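Xyn30D (Paenibacillus barcinonensis, PDB 4QB6) binds glucuronic-acid-bearing xylan fragments through this calcium-dependent CBM35 module, which is attached to a family 30 enzyme that is probably a glucuronoxylan-specific xylanase. Local coordinates at residues T38-E43 and D157-T162; N69-S74 and G150-N155. All blocks are in the same frame, centred on the assembly; numbering follows the deposited sequence.

Contact 1: residues T38-E43 and D157-T162; sequences TTYEAE and DNITVT. With CA (calcium ion), chain D.
T38-E41 pairs antiparallel with N158-V161 at the edge of the four-stranded sheet of this beta-sandwich module, and a calcium ion closes one end. Along the backbone T38 and V161 form one hydrogen-bonded pair, Y40 and I159 the next, with Y40 N to I159 O at 2.8 Å nearly straight (170°). Beyond them A42 N donates a hydrogen bond of 3.1 Å to D157 O, itself a calcium ligand. On one face T39 OG1 and T160 OG1 share a hydrogen bond of 2.9 Å; in both threonines the hydroxyl lies anti to the carbonyl carbon (chi1 -63° and -57°), which brings the two oxygens together over that face. A valine in place of T160 would probably leave the T39 hydroxyl without this mate. On the other face Y40 CE1 meets V161 CG2 at 3.8 Å and Y40 CB rests on I159 CG1, while Y40 OH is hydrogen-bonded to the backbone N of N82. D157 and N158, both opposite R94, form a classic beta bulge, and R94 also makes a salt bridge with D157. The calcium ion takes both carboxylate oxygens of E43, D157 O and OD1, the carbonyls of T61 and G64, and E41 OE1 at 2.3 Å.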
ATOM      1  N   THR A  38       4.935 -11.845  -5.400  1.00 15.31           N
ATOM      2  CA  THR A  38       3.954 -12.289  -4.442  1.00 13.76           C
ATOM      3  C   THR A  38       2.998 -11.130  -4.188  1.00 12.31           C
ATOM      4  O   THR A  38       3.443 -10.009  -3.933  1.00 11.05           O
ATOM      5  CB  THR A  38       4.608 -12.677  -3.102  1.00 14.73           C
ATOM      6  OG1 THR A  38       5.618 -13.674  -3.348  1.00 17.91           O
ATOM      7  CG2 THR A  38       3.596 -13.226  -2.135  1.00 15.09           C
ATOM      8  N   THR A  39       1.715 -11.400  -4.227  1.00 11.17           N
ATOM      9  CA  THR A  39       0.686 -10.410  -3.940  1.00 11.18           C
ATOM     10  C   THR A  39       0.208 -10.575  -2.511  1.00 10.73           C
ATOM     11  O   THR A  39      -0.021 -11.697  -2.028  1.00 12.72           O
ATOM     12  CB  THR A  39      -0.470 -10.494  -4.959  1.00 12.82           C
ATOM     13  OG1 THR A  39       0.048 -10.181  -6.261  1.00 14.89           O
ATOM     14  CG2 THR A  39      -1.574  -9.499  -4.663  1.00 13.22           C
ATOM     15  N   TYR A  40       0.072  -9.465  -1.812  1.00  9.22           N
ATOM     16  CA  TYR A  40      -0.410  -9.401  -0.432  1.00  9.41           C
ATOM     17  C   TYR A  40      -1.617  -8.486  -0.429  1.00  9.36           C
ATOM     18  O   TYR A  40      -1.506  -7.308  -0.810  1.00  9.82           O
ATOM     19  CB  TYR A  40       0.648  -8.824   0.478  1.00  9.60           C
ATOM     20  CG  TYR A  40       1.962  -9.582   0.495  1.00 10.03           C
ATOM     21  CD1 TYR A  40       2.950  -9.303  -0.415  1.00 10.26           C
ATOM     22  CD2 TYR A  40       2.186 -10.630   1.388  1.00 10.87           C
ATOM     23  CE1 TYR A  40       4.163 -10.008  -0.437  1.00 10.46           C
ATOM     24  CE2 TYR A  40       3.378 -11.328   1.389  1.00 11.21           C
ATOM     25  CZ  TYR A  40       4.364 -10.999   0.497  1.00 11.01           C
ATOM     26  OH  TYR A  40       5.562 -11.723   0.485  1.00 12.11           O
ATOM     27  N   GLU A  41      -2.783  -8.981  -0.012  0.50  8.88           N
ATOM     28  CA  GLU A  41      -3.987  -8.160   0.114  0.50  9.02           C
ATOM     29  C   GLU A  41      -3.836  -7.077   1.177  0.50  8.85           C
ATOM     30  O   GLU A  41      -3.244  -7.276   2.221  0.50  9.46           O
ATOM     31  CB  GLU A  41      -5.186  -9.020   0.490  0.50  9.23           C
ATOM     32  CG  GLU A  41      -5.661  -9.980  -0.590  0.50  9.17           C
ATOM     33  CD  GLU A  41      -6.026  -9.305  -1.914  0.50  9.16           C
ATOM     34  OE1 GLU A  41      -6.257  -8.066  -1.915  0.50  9.02           O
ATOM     35  OE2 GLU A  41      -6.075  -9.978  -2.977  0.50  9.69           O
ATOM     36  N   ALA A  42      -4.405  -5.912   0.929  1.00  8.57           N
ATOM     37  CA  ALA A  42      -4.361  -4.855   1.955  1.00  8.93           C
ATOM     38  C   ALA A  42      -5.263  -5.152   3.131  1.00  9.79           C
ATOM     39  O   ALA A  42      -4.994  -4.697   4.237  1.00  9.85           O
ATOM     40  CB  ALA A  42      -4.748  -3.535   1.314  1.00  8.86           C
ATOM     41  N   GLU A  43      -6.328  -5.907   2.886  1.00 10.58           N
ATOM     42  CA  GLU A  43      -7.408  -6.080   3.839  1.00 12.99           C
ATOM     43  C   GLU A  43      -7.212  -7.239   4.792  1.00 15.47           C
ATOM     44  O   GLU A  43      -7.955  -7.294   5.792  1.00 18.74           O
ATOM     45  CB  GLU A  43      -8.753  -6.241   3.117  1.00 12.88           C
ATOM     46  CG  GLU A  43      -8.873  -7.461   2.222  1.00 12.63           C
ATOM     47  CD  GLU A  43      -8.417  -7.239   0.801  1.00 11.10           C
ATOM     48  OE1 GLU A  43      -8.767  -8.032  -0.068  1.00 10.72           O
ATOM     49  OE2 GLU A  43      -7.658  -6.261   0.509  1.00  9.61           O
ATOM     50  N   ASP A 157      -5.951  -1.664  -2.558  1.00  6.48           N
ATOM     51  CA  ASP A 157      -6.418  -3.036  -2.804  1.00  7.46           C
ATOM     52  C   ASP A 157      -5.423  -4.086  -2.374  1.00  7.49           C
ATOM     53  O   ASP A 157      -5.793  -5.042  -1.684  1.00  7.85           O
ATOM     54  CB  ASP A 157      -6.758  -3.202  -4.286  1.00  7.89           C
ATOM     55  CG  ASP A 157      -7.407  -4.518  -4.600  1.00  8.73           C
ATOM     56  OD1 ASP A 157      -7.958  -5.181  -3.708  1.00  8.82           O
ATOM     57  OD2 ASP A 157      -7.349  -4.864  -5.794  1.00 10.64           O
ATOM     58  N   ASN A 158      -4.190  -3.937  -2.796  1.00  7.27           N
ATOM     59  CA  ASN A 158      -3.158  -4.965  -2.584  1.00  8.03           C
ATOM     60  C   ASN A 158      -1.817  -4.373  -2.923  1.00  8.35           C
ATOM     61  O   ASN A 158      -1.749  -3.256  -3.486  1.00  7.91           O
ATOM     62  CB  ASN A 158      -3.461  -6.268  -3.396  1.00  8.93           C
ATOM     63  CG  ASN A 158      -3.308  -6.116  -4.886  1.00  9.46           C
ATOM     64  OD1 ASN A 158      -4.140  -6.623  -5.677  1.00 13.78           O
ATOM     65  ND2 ASN A 158      -2.276  -5.532  -5.288  1.00  9.40           N
ATOM     66  N   ILE A 159      -0.760  -5.081  -2.567  1.00  8.13           N
ATOM     67  CA  ILE A 159       0.573  -4.835  -3.096  1.00  8.99           C
ATOM     68  C   ILE A 159       1.126  -6.096  -3.708  1.00  8.78           C
ATOM     69  O   ILE A 159       0.745  -7.232  -3.330  1.00  9.27           O
ATOM     70  CB  ILE A 159       1.570  -4.331  -2.045  1.00  9.51           C
ATOM     71  CG1 ILE A 159       1.695  -5.314  -0.875  1.00 10.21           C
ATOM     72  CG2 ILE A 159       1.165  -2.951  -1.610  1.00 10.07           C
ATOM     73  CD1 ILE A 159       2.772  -4.964   0.113  1.00 11.16           C
ATOM     74  N   THR A 160       1.985  -5.930  -4.693  1.00  8.59           N
ATOM     75  CA  THR A 160       2.757  -7.058  -5.259  1.00  9.56           C
ATOM     76  C   THR A 160       4.203  -6.730  -5.084  1.00  9.79           C
ATOM     77  O   THR A 160       4.637  -5.617  -5.429  1.00 11.20           O
ATOM     78  CB  THR A 160       2.410  -7.305  -6.712  1.00 10.57           C
ATOM     79  OG1 THR A 160       1.008  -7.547  -6.829  1.00 12.32           O
ATOM     80  CG2 THR A 160       3.177  -8.496  -7.280  1.00 11.35           C
ATOM     81  N   VAL A 161       4.988  -7.660  -4.577  1.00  9.56           N
ATOM     82  CA  VAL A 161       6.415  -7.456  -4.305  1.00  9.84           C
ATOM     83  C   VAL A 161       7.180  -8.400  -5.205  1.00 10.67           C
ATOM     84  O   VAL A 161       6.906  -9.612  -5.225  1.00 10.87           O
ATOM     85  CB  VAL A 161       6.734  -7.770  -2.835  1.00 10.02           C
ATOM     86  CG1 VAL A 161       8.203  -7.543  -2.539  1.00 11.05           C
ATOM     87  CG2 VAL A 161       5.850  -6.919  -1.922  1.00 10.30           C
ATOM     88  N   THR A 162       8.165  -7.867  -5.898  0.50 10.35           N
ATOM     89  CA  THR A 162       8.951  -8.605  -6.883  0.50 11.03           C
ATOM     90  C   THR A 162      10.403  -8.183  -6.681  0.50 11.35           C
ATOM     91  O   THR A 162      10.703  -7.042  -6.334  0.50 10.34           O
ATOM     92  CB  THR A 162       8.427  -8.267  -8.302  0.50 11.34           C
ATOM     93  OG1 THR A 162       7.020  -8.605  -8.380  0.50 10.96           O
ATOM     94  CG2 THR A 162       9.206  -8.988  -9.388  0.50 12.00           C
TER
HETATM   95 CA    CA D 204      -7.906  -6.523  -1.890  1.00  8.45          CA
HETATM   96  O   HOH W   1       8.013 -11.718  -3.766  1.00 20.67           O

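Contact 2: residues N69-S74 and G150-N155. With CA (calcium ion), chain C; GCU (alpha-D-glucopyranuronic acid), chain B.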
ATOM      1  N   ASN A  69      -9.119   6.422   6.753  1.00  8.52           N
ATOM      2  CA  ASN A  69     -10.114   7.408   7.197  1.00  9.57           C
ATOM      3  C   ASN A  69      -9.597   8.740   7.634  1.00  9.28           C
ATOM      4  O   ASN A  69     -10.318   9.746   7.515  1.00 10.76           O
ATOM      5  CB  ASN A  69     -10.968   6.833   8.299  1.00 12.12           C
ATOM      6  CG  ASN A  69     -11.813   5.688   7.813  1.00 14.73           C
ATOM      7  OD1 ASN A  69     -11.741   4.609   8.356  1.00 17.95           O
ATOM      8  ND2 ASN A  69     -12.543   5.905   6.720  1.00 15.83           N
ATOM      9  N   ALA A  70      -8.378   8.802   8.111  1.00  8.59           N
ATOM     10  CA  ALA A  70      -7.825  10.048   8.662  1.00  8.56           C
ATOM     11  C   ALA A  70      -6.875  10.698   7.689  1.00  8.04           C
ATOM     12  O   ALA A  70      -6.061  10.024   7.014  1.00  8.42           O
ATOM     13  CB  ALA A  70      -7.118   9.800   9.973  1.00  8.68           C
ATOM     14  N   TYR A  71      -6.899  12.018   7.643  1.00  7.62           N
ATOM     15  CA  TYR A  71      -6.030  12.745   6.757  1.00  7.62           C
ATOM     16  C   TYR A  71      -4.568  12.554   7.113  1.00  7.75           C
ATOM     17  O   TYR A  71      -3.717  12.563   6.194  1.00  8.32           O
ATOM     18  CB  TYR A  71      -6.389  14.242   6.667  1.00  8.11           C
ATOM     19  CG  TYR A  71      -7.428  14.488   5.610  1.00  8.69           C
ATOM     20  CD1 TYR A  71      -8.751  14.116   5.790  1.00  9.87           C
ATOM     21  CD2 TYR A  71      -7.081  15.092   4.411  1.00  8.91           C
ATOM     22  CE1 TYR A  71      -9.688  14.338   4.785  1.00 10.80           C
ATOM     23  CE2 TYR A  71      -8.009  15.284   3.415  1.00 10.29           C
ATOM     24  CZ  TYR A  71      -9.295  14.912   3.615  1.00 11.43           C
ATOM     25  OH  TYR A  71     -10.217  15.133   2.605  1.00 15.57           O
ATOM     26  N   THR A  72      -4.270  12.397   8.414  0.50  8.20           N
ATOM     27  CA  THR A  72      -2.935  12.059   8.897  0.50  9.13           C
ATOM     28  C   THR A  72      -2.989  10.889   9.836  0.50  8.73           C
ATOM     29  O   THR A  72      -3.958  10.697  10.578  0.50  9.04           O
ATOM     30  CB  THR A  72      -2.254  13.212   9.662  0.50 10.34           C
ATOM     31  OG1 THR A  72      -2.922  13.514  10.889  0.50 14.16           O
ATOM     32  CG2 THR A  72      -2.227  14.372   8.829  0.50 11.12           C
ATOM     33  N   ASN A  73      -1.926  10.094   9.786  1.00  8.50           N
ATOM     34  CA  ASN A  73      -1.722   9.020  10.734  1.00  9.37           C
ATOM     35  C   ASN A  73      -2.632   7.816  10.615  1.00  9.31           C
ATOM     36  O   ASN A  73      -2.671   6.962  11.503  1.00 11.78           O
ATOM     37  CB  ASN A  73      -1.599   9.545  12.201  1.00 10.64           C
ATOM     38  CG  ASN A  73      -0.362  10.373  12.395  1.00 13.63           C
ATOM     39  OD1 ASN A  73      -0.390  11.381  13.130  1.00 20.76           O
ATOM     40  ND2 ASN A  73       0.694  10.007  11.746  1.00 14.07           N
ATOM     41  N   SER A  74      -3.369   7.674   9.513  0.50  8.17           N
ATOM     42  CA  SER A  74      -3.978   6.383   9.208  0.50  7.97           C
ATOM     43  C   SER A  74      -2.899   5.531   8.579  0.50  7.56           C
ATOM     44  O   SER A  74      -1.974   6.051   7.967  0.50  7.32           O
ATOM     45  CB  SER A  74      -5.168   6.463   8.254  0.50  8.11           C
ATOM     46  OG  SER A  74      -6.319   7.062   8.815  0.50  8.88           O
ATOM     47  N   GLY A 150      -1.386  13.989   5.771  1.00  8.79           N
ATOM     48  CA  GLY A 150      -2.086  15.266   5.646  1.00  8.93           C
ATOM     49  C   GLY A 150      -3.021  15.359   4.481  1.00  8.88           C
ATOM     50  O   GLY A 150      -3.853  16.265   4.435  1.00  9.88           O
ATOM     51  N   THR A 151      -2.954  14.425   3.529  1.00  8.61           N
ATOM     52  CA  THR A 151      -3.815  14.422   2.365  1.00  8.65           C
ATOM     53  C   THR A 151      -4.697  13.161   2.283  1.00  8.14           C
ATOM     54  O   THR A 151      -5.317  12.902   1.264  1.00  9.11           O
ATOM     55  CB  THR A 151      -3.019  14.630   1.056  1.00  8.95           C
ATOM     56  OG1 THR A 151      -1.868  13.771   1.029  1.00  9.46           O
ATOM     57  CG2 THR A 151      -2.560  16.084   0.946  1.00  9.94           C
ATOM     58  N   GLU A 152      -4.819  12.433   3.382  1.00  7.85           N
ATOM     59  CA  GLU A 152      -5.607  11.188   3.406  1.00  8.00           C
ATOM     60  C   GLU A 152      -4.922  10.186   2.454  1.00  7.78           C
ATOM     61  O   GLU A 152      -3.716  10.294   2.196  1.00  8.15           O
ATOM     62  CB  GLU A 152      -7.102  11.464   3.138  1.00  8.88           C
ATOM     63  CG  GLU A 152      -8.063  10.759   4.083  1.00  9.45           C
ATOM     64  CD  GLU A 152      -8.932   9.691   3.456  1.00  9.56           C
ATOM     65  OE1 GLU A 152      -8.429   8.878   2.646  1.00  9.15           O
ATOM     66  OE2 GLU A 152     -10.138   9.605   3.780  1.00  9.78           O
ATOM     67  N   GLY A 153      -5.639   9.175   1.998  1.00  7.72           N
ATOM     68  CA  GLY A 153      -4.977   8.157   1.178  1.00  7.60           C
ATOM     69  C   GLY A 153      -5.841   7.637   0.080  1.00  7.47           C
ATOM     70  O   GLY A 153      -7.053   7.762   0.110  1.00  7.61           O
ATOM     71  N   PRO A 154      -5.238   6.963  -0.898  1.00  7.51           N
ATOM     72  CA  PRO A 154      -6.016   6.239  -1.885  1.00  7.53           C
ATOM     73  C   PRO A 154      -6.694   5.032  -1.258  1.00  7.33           C
ATOM     74  O   PRO A 154      -6.228   4.532  -0.242  1.00  7.94           O
ATOM     75  CB  PRO A 154      -4.954   5.801  -2.875  1.00  8.03           C
ATOM     76  CG  PRO A 154      -3.752   5.579  -2.038  1.00  8.63           C
ATOM     77  CD  PRO A 154      -3.809   6.650  -0.975  1.00  7.95           C
ATOM     78  N   ASN A 155      -7.762   4.532  -1.852  1.00  6.96           N
ATOM     79  CA  ASN A 155      -8.284   3.261  -1.425  1.00  6.84           C
ATOM     80  C   ASN A 155      -7.308   2.176  -1.902  1.00  6.97           C
ATOM     81  O   ASN A 155      -6.896   2.185  -3.073  1.00  8.19           O
ATOM     82  CB  ASN A 155      -9.665   2.998  -1.972  1.00  6.90           C
ATOM     83  CG  ASN A 155     -10.733   3.848  -1.338  1.00  7.57           C
ATOM     84  OD1 ASN A 155     -10.539   4.469  -0.296  1.00  7.88           O
ATOM     85  ND2 ASN A 155     -11.910   3.827  -1.944  1.00  8.20           N
TER
HETATM   86 CA    CA C 203     -10.600   7.533   2.592  1.00  8.23          CA
HETATM   87  C1  GCU B   2     -15.527   8.559  -0.568  1.00 17.30           C
HETATM   88  C2  GCU B   2     -15.369   7.113  -0.963  1.00 16.50           C
HETATM   89  C3  GCU B   2     -14.317   6.412  -0.132  1.00 16.47           C
HETATM   90  C4  GCU B   2     -12.976   7.259  -0.161  1.00 13.77           C
HETATM   91  C5  GCU B   2     -13.288   8.659   0.332  1.00 14.37           C
HETATM   92  C6  GCU B   2     -12.109   9.541   0.348  1.00 13.87           C
HETATM   93  O2  GCU B   2     -16.658   6.447  -0.931  1.00 18.07           O
HETATM   94  O3  GCU B   2     -14.010   5.091  -0.566  1.00 15.22           O
HETATM   95  O4  GCU B   2     -12.052   6.663   0.774  1.00 10.35           O
HETATM   96  O5  GCU B   2     -14.240   9.173  -0.576  1.00 16.25           O
HETATM   97  O6A GCU B   2     -11.111   9.190   0.993  1.00 10.58           O
HETATM   98  O6B GCU B   2     -12.129  10.601  -0.266  1.00 16.45           O
HETATM   99  O   HOH W   2      -9.003   6.144   1.340  1.00  8.50           O
HETATM  100  O   HOH W   3     -12.642   7.951   3.799  1.00 12.71           O
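The ring of Y71 lies flat against the aliphatic part of E152, a CH-pi contact in which E152 CB sits 3.8 Å from the ring centroid and only 8° off its normal. E152 CG continues over the CD1 side of the same face, and the carboxylate beyond is turned 71° from the ring plane. At the ring edge, in plane, G150 O approaches Y71 CD2 at 3.4 Å. Y71 O accepts two N-H groups, E152 N on a lone pair in the carbonyl plane (3.0 Å) and G150 N from above that plane (2.8 Å, a bent bond). E152 bends at chi2 (-113°), carrying both carboxylate oxygens to the second calcium ion. G153 N donates to the anti lone pair of E152 OE1 in an almost straight bond of 2.9 Å, which, with the two metal bonds, probably limits carboxylate rotation. In this sugar-binding pocket of the module the ion bridges E152 to glucuronate O4 and carboxylate O6A; two waters, N67 OD1 and the F68 carbonyl oxygen complete its shell. The contact joins the loop between strands 140-149 and 155-163 to the turn leading from strand 65-68 into strand 72-83, with R102 of strand 102-108 beside E152.

Overall arrangement
Contacts 1 and 2 lie on opposite sides of the chain's centre, their own centres 19 Å apart, and each includes a different calcium ion. The ion of contact 1 is bound by protein atoms at a sheet edge, and the side chain of D157 stays about 12 Å from the bound glucuronate, consistent with a structural role. In contact 2 the ion is bonded directly to O4 and O6A of the glucuronate, within a pocket that also includes Y57, N67, R102, W125 and N155. Strand 155-163 connects the two: N155 at its start lines the pocket, whereas N158-V161 pairs with T38-E41. T38 and V161 also belong to a separate beta-D-glucuronate site, not occupied here.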